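Local coordinates for mannosylglycerate hydrolase MGH1-like glycoside hydrolase domain-containing protein (PDB 4WVA) that hydrolyses mannosylglycerate, a solute made under osmotic stress, to mannose and glycerate, and probably also splits glucosylglycerate, as a member of glycoside hydrolase family 63, at residues 50-55 with 121-126. Residues are numbered along the deposited sequence; the frame is centred on the assembly and turned at random.
Sequences RAWQEL and RDRARE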
ATOM      1  N   ARG A  50     -15.951 -33.091  -5.942  1.00 13.12           N
ATOM      2  CA  ARG A  50     -15.171 -33.670  -4.862  1.00 12.96           C
ATOM      3  C   ARG A  50     -14.330 -32.619  -4.139  1.00 12.35           C
ATOM      4  O   ARG A  50     -14.187 -32.685  -2.922  1.00 11.66           O
ATOM      5  CB  ARG A  50     -14.287 -34.799  -5.403  1.00 13.16           C
ATOM      6  CG  ARG A  50     -13.450 -35.501  -4.351  1.00 13.26           C
ATOM      7  CD  ARG A  50     -14.296 -36.186  -3.306  1.00 13.83           C
ATOM      8  NE  ARG A  50     -13.474 -36.852  -2.300  1.00 14.29           N
ATOM      9  CZ  ARG A  50     -12.884 -36.243  -1.269  1.00 14.37           C
ATOM     10  NH1 ARG A  50     -13.008 -34.919  -1.092  1.00 14.64           N
ATOM     11  NH2 ARG A  50     -12.184 -36.961  -0.395  1.00 14.02           N
ATOM     12  N   ALA A  51     -13.806 -31.641  -4.887  1.00 11.82           N
ATOM     13  CA  ALA A  51     -13.048 -30.531  -4.307  1.00 11.75           C
ATOM     14  C   ALA A  51     -13.938 -29.702  -3.383  1.00 11.64           C
ATOM     15  O   ALA A  51     -13.563 -29.386  -2.272  1.00 11.35           O
ATOM     16  CB  ALA A  51     -12.440 -29.679  -5.400  1.00 11.92           C
ATOM     17  N   TRP A  52     -15.139 -29.374  -3.838  1.00 11.45           N
ATOM     18  CA  TRP A  52     -16.074 -28.641  -2.992  1.00 11.45           C
ATOM     19  C   TRP A  52     -16.442 -29.455  -1.755  1.00 12.29           C
ATOM     20  O   TRP A  52     -16.521 -28.938  -0.645  1.00 11.70           O
ATOM     21  CB  TRP A  52     -17.352 -28.321  -3.739  1.00 11.48           C
ATOM     22  CG  TRP A  52     -17.279 -27.220  -4.724  1.00 11.20           C
ATOM     23  CD1 TRP A  52     -17.382 -27.320  -6.064  1.00 11.36           C
ATOM     24  CD2 TRP A  52     -17.123 -25.825  -4.433  1.00 11.45           C
ATOM     25  NE1 TRP A  52     -17.296 -26.082  -6.646  1.00 11.54           N
ATOM     26  CE2 TRP A  52     -17.147 -25.141  -5.659  1.00 11.64           C
ATOM     27  CE3 TRP A  52     -16.982 -25.089  -3.253  1.00 11.78           C
ATOM     28  CZ2 TRP A  52     -17.020 -23.753  -5.739  1.00 11.82           C
ATOM     29  CZ3 TRP A  52     -16.849 -23.706  -3.340  1.00 11.83           C
ATOM     30  CH2 TRP A  52     -16.887 -23.058  -4.556  1.00 11.71           C
ATOM     31  N   GLN A  53     -16.677 -30.749  -1.957  1.00 12.62           N
ATOM     32  CA  GLN A  53     -17.159 -31.586  -0.865  1.00 13.71           C
ATOM     33  C   GLN A  53     -16.192 -31.599   0.312  1.00 12.18           C
ATOM     34  O   GLN A  53     -16.618 -31.596   1.471  1.00 12.20           O
ATOM     35  CB  GLN A  53     -17.451 -33.007  -1.359  1.00 15.93           C
ATOM     36  CG  GLN A  53     -18.725 -33.120  -2.187  1.00 18.96           C
ATOM     37  CD  GLN A  53     -19.978 -32.766  -1.396  1.00 22.71           C
ATOM     38  OE1 GLN A  53     -20.051 -32.999  -0.171  1.00 27.51           O
ATOM     39  NE2 GLN A  53     -20.968 -32.188  -2.079  1.00 25.47           N
ATOM     40  N   GLU A  54     -14.893 -31.613   0.010  1.00 11.43           N
ATOM     41  CA  GLU A  54     -13.859 -31.534   1.035  1.00 10.72           C
ATOM     42  C   GLU A  54     -14.138 -30.388   2.001  1.00 10.62           C
ATOM     43  O   GLU A  54     -14.011 -30.555   3.215  1.00 10.78           O
ATOM     44  CB  GLU A  54     -12.458 -31.370   0.419  1.00 10.89           C
ATOM     45  CG  GLU A  54     -11.327 -31.538   1.429  1.00 11.02           C
ATOM     46  CD  GLU A  54     -10.983 -32.982   1.744  1.00 11.09           C
ATOM     47  OE1 GLU A  54     -11.262 -33.859   0.895  1.00 11.35           O
ATOM     48  OE2 GLU A  54     -10.387 -33.234   2.823  1.00 11.37           O
ATOM     49  N   LEU A  55     -14.478 -29.213   1.462  1.00 10.70           N
ATOM     50  CA  LEU A  55     -14.630 -28.028   2.298  1.00 11.23           C
ATOM     51  C   LEU A  55     -16.032 -27.960   2.905  1.00 11.87           C
ATOM     52  O   LEU A  55     -16.215 -27.465   4.013  1.00 11.92           O
ATOM     53  CB  LEU A  55     -14.318 -26.779   1.495  1.00 11.65           C
ATOM     54  CG  LEU A  55     -12.931 -26.818   0.839  1.00 12.41           C
ATOM     55  CD1 LEU A  55     -12.692 -25.504   0.130  1.00 13.61           C
ATOM     56  CD2 LEU A  55     -11.854 -27.148   1.866  1.00 12.98           C
ATOM     57  N   ARG A 121     -21.085 -23.405 -13.496  1.00 17.29           N
ATOM     58  CA  ARG A 121     -21.307 -22.122 -12.845  1.00 16.80           C
ATOM     59  C   ARG A 121     -22.466 -22.163 -11.862  1.00 17.08           C
ATOM     60  O   ARG A 121     -22.453 -21.472 -10.840  1.00 16.49           O
ATOM     61  CB  ARG A 121     -21.531 -21.025 -13.876  1.00 16.74           C
ATOM     62  CG  ARG A 121     -20.406 -20.899 -14.899  1.00 16.81           C
ATOM     63  CD  ARG A 121     -19.025 -20.889 -14.255  1.00 16.35           C
ATOM     64  NE  ARG A 121     -18.966 -19.848 -13.226  1.00 15.50           N
ATOM     65  CZ  ARG A 121     -18.169 -19.839 -12.156  1.00 15.77           C
ATOM     66  NH1 ARG A 121     -18.226 -18.813 -11.311  1.00 15.54           N
ATOM     67  NH2 ARG A 121     -17.320 -20.813 -11.920  1.00 14.68           N
ATOM     68  N   ASP A 122     -23.483 -22.961 -12.164  1.00 17.64           N
ATOM     69  CA  ASP A 122     -24.598 -23.076 -11.235  1.00 18.69           C
ATOM     70  C   ASP A 122     -24.121 -23.723  -9.934  1.00 16.73           C
ATOM     71  O   ASP A 122     -24.517 -23.306  -8.845  1.00 16.11           O
ATOM     72  CB  ASP A 122     -25.746 -23.868 -11.861  1.00 21.28           C
ATOM     73  CG  ASP A 122     -26.374 -23.145 -13.024  1.00 24.71           C
ATOM     74  OD1 ASP A 122     -26.667 -23.808 -14.037  1.00 30.96           O
ATOM     75  OD2 ASP A 122     -26.553 -21.914 -12.944  1.00 27.26           O
ATOM     76  N   ARG A 123     -23.275 -24.739 -10.042  1.00 16.73           N
ATOM     77  CA  ARG A 123     -22.740 -25.395  -8.850  1.00 16.15           C
ATOM     78  C   ARG A 123     -21.848 -24.428  -8.091  1.00 15.11           C
ATOM     79  O   ARG A 123     -21.931 -24.327  -6.870  1.00 14.81           O
ATOM     80  CB  ARG A 123     -21.923 -26.636  -9.194  1.00 16.88           C
ATOM     81  CG  ARG A 123     -21.172 -27.195  -7.988  1.00 17.21           C
ATOM     82  CD  ARG A 123     -20.505 -28.510  -8.289  1.00 17.93           C
ATOM     83  NE  ARG A 123     -19.546 -28.384  -9.372  1.00 17.90           N
ATOM     84  CZ  ARG A 123     -19.259 -29.326 -10.259  1.00 19.69           C
ATOM     85  NH1 ARG A 123     -19.875 -30.518 -10.229  1.00 21.06           N
ATOM     86  NH2 ARG A 123     -18.375 -29.074 -11.208  1.00 18.43           N
ATOM     87  N   ALA A 124     -20.990 -23.722  -8.814  1.00 14.32           N
ATOM     88  CA  ALA A 124     -20.106 -22.743  -8.170  1.00 13.93           C
ATOM     89  C   ALA A 124     -20.893 -21.741  -7.332  1.00 13.83           C
ATOM     90  O   ALA A 124     -20.526 -21.443  -6.189  1.00 13.11           O
ATOM     91  CB  ALA A 124     -19.263 -22.022  -9.204  1.00 14.23           C
ATOM     92  N   ARG A 125     -21.968 -21.197  -7.899  1.00 14.47           N
ATOM     93  CA  ARG A 125     -22.768 -20.211  -7.188  1.00 15.95           C
ATOM     94  C   ARG A 125     -23.435 -20.845  -5.974  1.00 15.55           C
ATOM     95  O   ARG A 125     -23.461 -20.249  -4.899  1.00 14.86           O
ATOM     96  CB  ARG A 125     -23.803 -19.555  -8.112  1.00 17.45           C
ATOM     97  CG  ARG A 125     -23.181 -18.554  -9.083  1.00 19.77           C
ATOM     98  CD  ARG A 125     -24.234 -17.763  -9.852  1.00 21.70           C
ATOM     99  NE  ARG A 125     -24.870 -18.586 -10.877  1.00 24.93           N
ATOM    100  CZ  ARG A 125     -24.499 -18.659 -12.156  1.00 27.11           C
ATOM    101  NH1 ARG A 125     -23.487 -17.935 -12.640  1.00 27.53           N
ATOM    102  NH2 ARG A 125     -25.168 -19.465 -12.971  1.00 28.63           N
ATOM    103  N   GLU A 126     -23.970 -22.055  -6.138  1.00 15.35           N
ATOM    104  CA  GLU A 126     -24.623 -22.730  -5.015  1.00 16.60           C
ATOM    105  C   GLU A 126     -23.645 -22.995  -3.875  1.00 14.75           C
ATOM    106  O   GLU A 126     -23.954 -22.722  -2.709  1.00 14.28           O
ATOM    107  CB  GLU A 126     -25.326 -24.033  -5.439  1.00 19.37           C
ATOM    108  CG  GLU A 126     -26.188 -24.610  -4.321  1.00 24.02           C
ATOM    109  CD  GLU A 126     -26.867 -25.933  -4.650  1.00 29.10           C
ATOM    110  OE1 GLU A 126     -26.440 -26.642  -5.587  1.00 32.01           O
ATOM    111  OE2 GLU A 126     -27.838 -26.273  -3.935  1.00 35.26           O
TER
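Trp52 NE1 donates a hydrogen bond to Asp118 OD2 while Arg123 NH2 forms a salt bridge with Asp118 OD1, so that one shared carboxylate, just ahead of helix 121-146, ties the two side chains together and satisfies the buried indole nitrogen. Trp52 is the sole residue of 50-55 to reach 121-126, where the CA atoms of Trp52 and Ala124 come within 8.8 Å. The pyrrole side of its ring meets the aliphatic part of Arg123, with Trp52 CD1 4.0 Å from Arg123 CD, while at the benzo side Trp52 CZ2 lies 4.1 Å from Ala124 CA. The methyl carbon, Ala124 CB, is slightly farther from Trp52 CZ2, at 4.5 Å. Arg123 extends from its helix with CG opposite the backbone N (chi1 171°) and then bends at chi3 (60°), bringing NE within 4.1 Å of Trp52 CD1. Ring and guanidinium planes stand 45° apart, so the two do not stack flat. Leu114 of helix 107-117 and Leu131, further along helix 121-146, also pack on the indole. Facing away from the indole, Arg50 NH1 bonds to Glu54 OE1 at 2.8 Å, nearly in the guanidinium plane, a salt bridge one turn apart along helix 48-62. Arg121, at the start of helix 121-146, makes a salt bridge through NE with Glu293 of the second subunit. The tryptophan thus spans two neighbouring helices, away from the substrate-binding residues, in plain helix-to-helix packing of the (alpha/alpha)6-barrel of this GH63 enzyme.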